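Local coordinates for protein lovastatin nonaketide synthase mokA (Monascus pilosus, PDB 6AD3) that builds the polyketide backbone of lovastatin (monacolin K) as an iterative type I nonaketide synthase, of which this chain is the condensation domain, at residues Ala459-Thr464 against Thr483-Ser488; Ala333-Leu338 against Phe433-Asp438. The protein carries 1 engineered substitution. All blocks are in the same frame, centred on the assembly; numbering follows the deposited sequence.

Interaction 1. Residues Ala459-Thr464 against Thr483-Ser488; sequences ATRERT and TVKLQS
Lys485 reaches from its strand to the backbone of Ala459-Glu462, and nearly everything it meets there is water. Its chain runs extended beyond CG and brings NZ within 4.0 Å of Arg461 CB, a glancing contact. The ammonium group donates to water 1, with NZ 2.8 Å from its oxygen, and to water 3 at 2.9 Å from NZ; a longer, weak bond leads to water 2. Each water passes the link on to the facing backbone. Water 1 accepts from Arg461 N at 2.9 Å and donates weakly to Ala459 O at 3.2 Å, water 2 donates to Arg461 O at 2.7 Å, and water 3 donates to Glu462 O, also at 2.7 Å. One lysine thus reads both the N-H and the C=O of Arg461 through solvent.

Residues 459-460 end the strand 453-460, which leaves the C-terminal half of the condensation domain to become an edge strand of the N-terminal sheet, a crossover known from the V-shaped condensation fold. Thr483-Gln487 belong to the C-terminal sheet, so these waters lie in the seam between the two halves.

Further out, Lys485 NZ also forms a salt bridge with Glu471 OE1, which probably offsets the nearness of the Arg461 guanidinium; the Arg461 chain bends at chi3 (67°), and NH1 pairs with Asp438. On the N-terminal side, Glu462 N is held by Asn100 OD1, while Glu462 OE2 forms a salt bridge with Arg208. In this chain Arg208 stands in the sequence HRFVGDG, where condensation domains usually carry the second histidine of their HHxxxDG motif.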
loop_
_atom_site.group_PDB
_atom_site.type_symbol
_atom_site.label_atom_id
_atom_site.label_comp_id
_atom_site.label_asym_id
_atom_site.label_seq_id
_atom_site.Cartn_x
_atom_site.Cartn_y
_atom_site.Cartn_z
ATOM N N ALA A 459 -8.259 -1.952 -8.531
ATOM C CA ALA A 459 -7.754 -1.407 -7.283
ATOM C C ALA A 459 -7.500 0.070 -7.413
ATOM O O ALA A 459 -6.804 0.520 -8.317
ATOM C CB ALA A 459 -6.458 -2.116 -6.888
ATOM N N THR A 460 -8.086 0.837 -6.519
ATOM C CA THR A 460 -7.780 2.270 -6.440
ATOM C C THR A 460 -7.395 2.602 -4.982
ATOM O O THR A 460 -8.240 2.887 -4.140
ATOM C CB THR A 460 -8.982 3.132 -6.911
ATOM O OG1 THR A 460 -9.421 2.676 -8.201
ATOM C CG2 THR A 460 -8.616 4.566 -6.970
ATOM N N ARG A 461 -6.106 2.555 -4.715
ATOM C CA ARG A 461 -5.567 2.911 -3.418
ATOM C C ARG A 461 -5.447 4.432 -3.297
ATOM O O ARG A 461 -5.424 5.145 -4.313
ATOM C CB ARG A 461 -4.180 2.288 -3.270
ATOM C CG ARG A 461 -4.204 0.784 -3.236
ATOM C CD ARG A 461 -2.805 0.200 -3.104
ATOM N NE ARG A 461 -2.226 0.522 -1.820
ATOM C CZ ARG A 461 -0.999 0.165 -1.448
ATOM N NH1 ARG A 461 -0.233 -0.538 -2.259
ATOM N NH2 ARG A 461 -0.536 0.546 -0.277
ATOM N N GLU A 462 -5.340 4.913 -2.068
ATOM C CA GLU A 462 -5.164 6.322 -1.790
ATOM C C GLU A 462 -4.027 6.890 -2.593
ATOM O O GLU A 462 -3.046 6.210 -2.848
ATOM C CB GLU A 462 -4.874 6.557 -0.298
ATOM C CG GLU A 462 -3.583 5.883 0.185
ATOM C CD GLU A 462 -3.202 6.234 1.604
ATOM O OE1 GLU A 462 -3.926 7.028 2.236
ATOM O OE2 GLU A 462 -2.243 5.622 2.128
ATOM N N ARG A 463 -4.109 8.191 -2.866
ATOM C CA ARG A 463 -2.964 8.923 -3.406
ATOM C C ARG A 463 -1.886 9.016 -2.348
ATOM O O ARG A 463 -2.167 8.901 -1.152
ATOM C CB ARG A 463 -3.364 10.335 -3.831
ATOM C CG ARG A 463 -4.347 10.357 -4.984
ATOM C CD ARG A 463 -4.593 11.787 -5.467
ATOM N NE ARG A 463 -5.668 11.853 -6.452
ATOM C CZ ARG A 463 -6.189 12.997 -6.911
ATOM N NH1 ARG A 463 -5.679 14.183 -6.553
ATOM N NH2 ARG A 463 -7.136 12.957 -7.833
ATOM N N THR A 464 -0.648 9.134 -2.828
ATOM C CA THR A 464 0.517 9.303 -1.983
ATOM C C THR A 464 1.408 10.363 -2.632
ATOM O O THR A 464 1.197 10.715 -3.791
ATOM C CB THR A 464 1.302 7.983 -1.814
ATOM O OG1 THR A 464 1.972 7.666 -3.025
ATOM C CG2 THR A 464 0.408 6.855 -1.455
ATOM N N THR A 483 2.025 -2.477 -11.579
ATOM C CA THR A 483 1.379 -1.184 -11.677
ATOM C C THR A 483 2.435 -0.123 -11.382
ATOM O O THR A 483 3.082 -0.164 -10.316
ATOM C CB THR A 483 0.241 -1.019 -10.642
ATOM O OG1 THR A 483 -0.705 -2.073 -10.823
ATOM C CG2 THR A 483 -0.460 0.316 -10.784
ATOM N N VAL A 484 2.605 0.820 -12.314
ATOM C CA VAL A 484 3.481 1.982 -12.108
ATOM C C VAL A 484 2.640 3.272 -12.046
ATOM O O VAL A 484 1.759 3.529 -12.931
ATOM C CB VAL A 484 4.506 2.110 -13.264
ATOM C CG1 VAL A 484 5.254 3.421 -13.160
ATOM C CG2 VAL A 484 5.468 0.942 -13.212
ATOM N N LYS A 485 2.884 4.051 -11.000
ATOM C CA LYS A 485 2.217 5.331 -10.767
ATOM C C LYS A 485 3.269 6.415 -10.726
ATOM O O LYS A 485 4.260 6.285 -10.010
ATOM C CB LYS A 485 1.464 5.317 -9.434
ATOM C CG LYS A 485 0.406 4.198 -9.310
ATOM C CD LYS A 485 -0.254 4.193 -7.918
ATOM C CE LYS A 485 -1.423 3.211 -7.820
ATOM N NZ LYS A 485 -1.900 3.068 -6.410
ATOM N N LEU A 486 3.023 7.494 -11.468
ATOM C CA LEU A 486 3.894 8.682 -11.486
ATOM C C LEU A 486 3.096 9.939 -11.126
ATOM O O LEU A 486 1.899 10.054 -11.453
ATOM C CB LEU A 486 4.529 8.847 -12.860
ATOM C CG LEU A 486 5.284 7.655 -13.413
ATOM C CD1 LEU A 486 5.786 7.962 -14.830
ATOM C CD2 LEU A 486 6.471 7.326 -12.486
ATOM N N GLN A 487 3.725 10.852 -10.385
ATOM C CA GLN A 487 3.060 12.095 -10.019
ATOM C C GLN A 487 2.789 12.922 -11.291
ATOM O O GLN A 487 3.723 13.205 -12.055
ATOM C CB GLN A 487 3.941 12.921 -9.074
ATOM C CG GLN A 487 4.094 12.364 -7.685
ATOM C CD GLN A 487 2.808 12.413 -6.861
ATOM O OE1 GLN A 487 2.469 11.443 -6.144
ATOM N NE2 GLN A 487 2.097 13.531 -6.942
ATOM N N SER A 488 1.544 13.356 -11.468
ATOM C CA SER A 488 1.162 14.233 -12.605
ATOM C C SER A 488 1.844 15.601 -12.460
ATOM O O SER A 488 2.041 16.306 -13.442
ATOM C CB SER A 488 -0.367 14.383 -12.657
ATOM O OG SER A 488 -0.828 15.100 -11.526
HETATM O O HOH W 1 -4.284 1.635 -6.737
HETATM O O HOH W 2 -4.577 5.022 -6.914
HETATM O O HOH W 3 -1.758 5.715 -5.152
#

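Interaction 2. Residues Ala333-Leu338 against Phe433-Asp438; sequences AAYHVL and FQAVFD
Tyr335 leaves its helix with CG anti to the backbone N (chi1 177°) and directs its ring at strand 435-438, OH foremost, leaning back toward Ala435, while the Phe437 side chain runs past it the other way. The two rings meet obliquely, their planes 37° apart and centroids 5.8 Å apart. The closest carbon contact is at the base of the phenylalanine: Tyr335 CE2 lies 3.8 Å from Phe437 CB. At the far end of the tyrosine, OH comes 3.9 Å from Ala435 CB and donates a weak hydrogen bond of 2.8 Å to Val436 O. Ala435 and Phe437 both point toward the helix; Val436 turns its side chain away and offers its carbonyl.

Helix 327-343 here packs on a face of the C-terminal sheet; the segments 333-338 and 435-438 run nearly antiparallel (160°), their axes 10.2 Å apart at closest. Val468 and Leu470 of the adjacent strand also touch Tyr335, and Phe499 of helix 495-512 lies against it as well.

The Val436 backbone already pairs with Val468 and Leu470 within the sheet. The hydroxyl adds only a weak bond to this paired strand, which still gives it a polar partner in a largely apolar interface.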
loop_
_atom_site.group_PDB
_atom_site.type_symbol
_atom_site.label_atom_id
_atom_site.label_comp_id
_atom_site.label_asym_id
_atom_site.label_seq_id
_atom_site.Cartn_x
_atom_site.Cartn_y
_atom_site.Cartn_z
ATOM N N ALA A 333 15.757 -4.990 -6.854
ATOM C CA ALA A 333 17.053 -4.671 -7.385
ATOM C C ALA A 333 16.970 -4.092 -8.790
ATOM O O ALA A 333 17.663 -3.148 -9.097
ATOM C CB ALA A 333 17.983 -5.910 -7.347
ATOM N N ALA A 334 16.126 -4.676 -9.641
ATOM C CA ALA A 334 15.964 -4.222 -10.978
ATOM C C ALA A 334 15.296 -2.823 -11.015
ATOM O O ALA A 334 15.650 -1.964 -11.824
ATOM C CB ALA A 334 15.165 -5.250 -11.769
ATOM N N TYR A 335 14.368 -2.589 -10.101
ATOM C CA TYR A 335 13.715 -1.289 -9.971
ATOM C C TYR A 335 14.738 -0.229 -9.597
ATOM O O TYR A 335 14.778 0.849 -10.205
ATOM C CB TYR A 335 12.614 -1.388 -8.921
ATOM C CG TYR A 335 11.887 -0.119 -8.598
ATOM C CD1 TYR A 335 11.166 0.539 -9.554
ATOM C CD2 TYR A 335 11.628 0.196 -7.283
ATOM C CE1 TYR A 335 10.331 1.600 -9.209
ATOM C CE2 TYR A 335 10.796 1.250 -6.933
ATOM C CZ TYR A 335 10.178 1.960 -7.904
ATOM O OH TYR A 335 9.327 3.011 -7.545
ATOM N N HIS A 336 15.590 -0.546 -8.618
ATOM C CA HIS A 336 16.650 0.358 -8.230
ATOM C C HIS A 336 17.557 0.681 -9.409
ATOM O O HIS A 336 17.893 1.853 -9.638
ATOM C CB HIS A 336 17.475 -0.238 -7.093
ATOM C CG HIS A 336 18.753 0.483 -6.854
ATOM N ND1 HIS A 336 19.960 0.033 -7.354
ATOM C CD2 HIS A 336 18.987 1.716 -6.352
ATOM C CE1 HIS A 336 20.892 0.939 -7.123
ATOM N NE2 HIS A 336 20.331 1.975 -6.521
ATOM N N VAL A 337 17.974 -0.354 -10.161
ATOM C CA VAL A 337 18.857 -0.120 -11.314
ATOM C C VAL A 337 18.230 0.789 -12.369
ATOM O O VAL A 337 18.855 1.724 -12.834
ATOM C CB VAL A 337 19.270 -1.434 -11.978
ATOM C CG1 VAL A 337 20.009 -1.174 -13.281
ATOM C CG2 VAL A 337 20.119 -2.255 -11.005
ATOM N N LEU A 338 16.935 0.621 -12.639
ATOM C CA LEU A 338 16.282 1.443 -13.604
ATOM C C LEU A 338 16.171 2.889 -13.111
ATOM O O LEU A 338 16.391 3.840 -13.864
ATOM C CB LEU A 338 14.905 0.869 -13.926
ATOM C CG LEU A 338 14.120 1.659 -14.957
ATOM C CD1 LEU A 338 14.922 1.865 -16.238
ATOM C CD2 LEU A 338 12.813 0.947 -15.254
ATOM N N PHE A 433 12.194 9.883 1.108
ATOM C CA PHE A 433 12.268 9.066 -0.098
ATOM C C PHE A 433 11.151 9.439 -1.042
ATOM O O PHE A 433 10.065 9.808 -0.585
ATOM C CB PHE A 433 12.210 7.557 0.232
ATOM C CG PHE A 433 11.062 7.153 1.134
ATOM C CD1 PHE A 433 11.138 7.347 2.515
ATOM C CD2 PHE A 433 9.882 6.601 0.612
ATOM C CE1 PHE A 433 10.087 6.991 3.344
ATOM C CE2 PHE A 433 8.835 6.273 1.442
ATOM C CZ PHE A 433 8.929 6.464 2.811
ATOM N N GLN A 434 11.407 9.301 -2.352
ATOM C CA GLN A 434 10.452 9.758 -3.371
ATOM C C GLN A 434 10.034 8.617 -4.303
ATOM O O GLN A 434 9.219 8.812 -5.185
ATOM C CB GLN A 434 11.037 10.902 -4.204
ATOM C CG GLN A 434 11.332 12.149 -3.370
ATOM C CD GLN A 434 12.604 12.067 -2.541
ATOM O OE1 GLN A 434 13.680 11.663 -3.016
ATOM N NE2 GLN A 434 12.491 12.460 -1.282
ATOM N N ALA A 435 10.561 7.439 -4.045
ATOM C CA ALA A 435 10.189 6.224 -4.746
ATOM C C ALA A 435 9.720 5.171 -3.739
ATOM O O ALA A 435 10.326 4.993 -2.671
ATOM C CB ALA A 435 11.397 5.675 -5.492
ATOM N N VAL A 436 8.716 4.392 -4.137
ATOM C CA VAL A 436 8.217 3.283 -3.321
ATOM C C VAL A 436 8.143 2.020 -4.170
ATOM O O VAL A 436 7.795 2.078 -5.352
ATOM C CB VAL A 436 6.824 3.614 -2.730
ATOM C CG1 VAL A 436 6.112 2.374 -2.173
ATOM C CG2 VAL A 436 6.941 4.680 -1.648
ATOM N N PHE A 437 8.359 0.883 -3.499
ATOM C CA PHE A 437 8.229 -0.439 -4.053
ATOM C C PHE A 437 7.335 -1.268 -3.130
ATOM O O PHE A 437 7.618 -1.429 -1.931
ATOM C CB PHE A 437 9.601 -1.112 -4.168
ATOM C CG PHE A 437 9.544 -2.531 -4.741
ATOM C CD1 PHE A 437 9.217 -2.734 -6.062
ATOM C CD2 PHE A 437 9.768 -3.643 -3.951
ATOM C CE1 PHE A 437 9.143 -4.011 -6.601
ATOM C CE2 PHE A 437 9.790 -4.922 -4.512
ATOM C CZ PHE A 437 9.456 -5.106 -5.822
ATOM N N ASP A 438 6.266 -1.815 -3.679
ATOM C CA ASP A 438 5.292 -2.578 -2.884
ATOM C C ASP A 438 4.990 -3.882 -3.584
ATOM O O ASP A 438 4.359 -3.898 -4.654
ATOM C CB ASP A 438 4.014 -1.752 -2.694
ATOM C CG ASP A 438 2.952 -2.458 -1.824
ATOM O OD1 ASP A 438 3.058 -3.667 -1.644
ATOM O OD2 ASP A 438 2.105 -1.736 -1.229
#

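Interactions 1 and 2 lie about 15 Å apart between centres and share the six-stranded C-terminal sheet, to which they contribute strands 481-487 and 435-440. Along the chain they come in series: interaction 2 closes with strand 435-440, and the next strand, 453-460, leads into interaction 1. That following strand joins the N-terminal sheet instead. A salt bridge connects the two contacts directly, Arg461 NH1 to Asp438 OD2 at 2.8 Å. Interaction 2 fastens a helix to a sheet within the C-terminal half, whereas interaction 1 spans the two halves. The salt bridge ties the crossover segment back to the strand that precedes it.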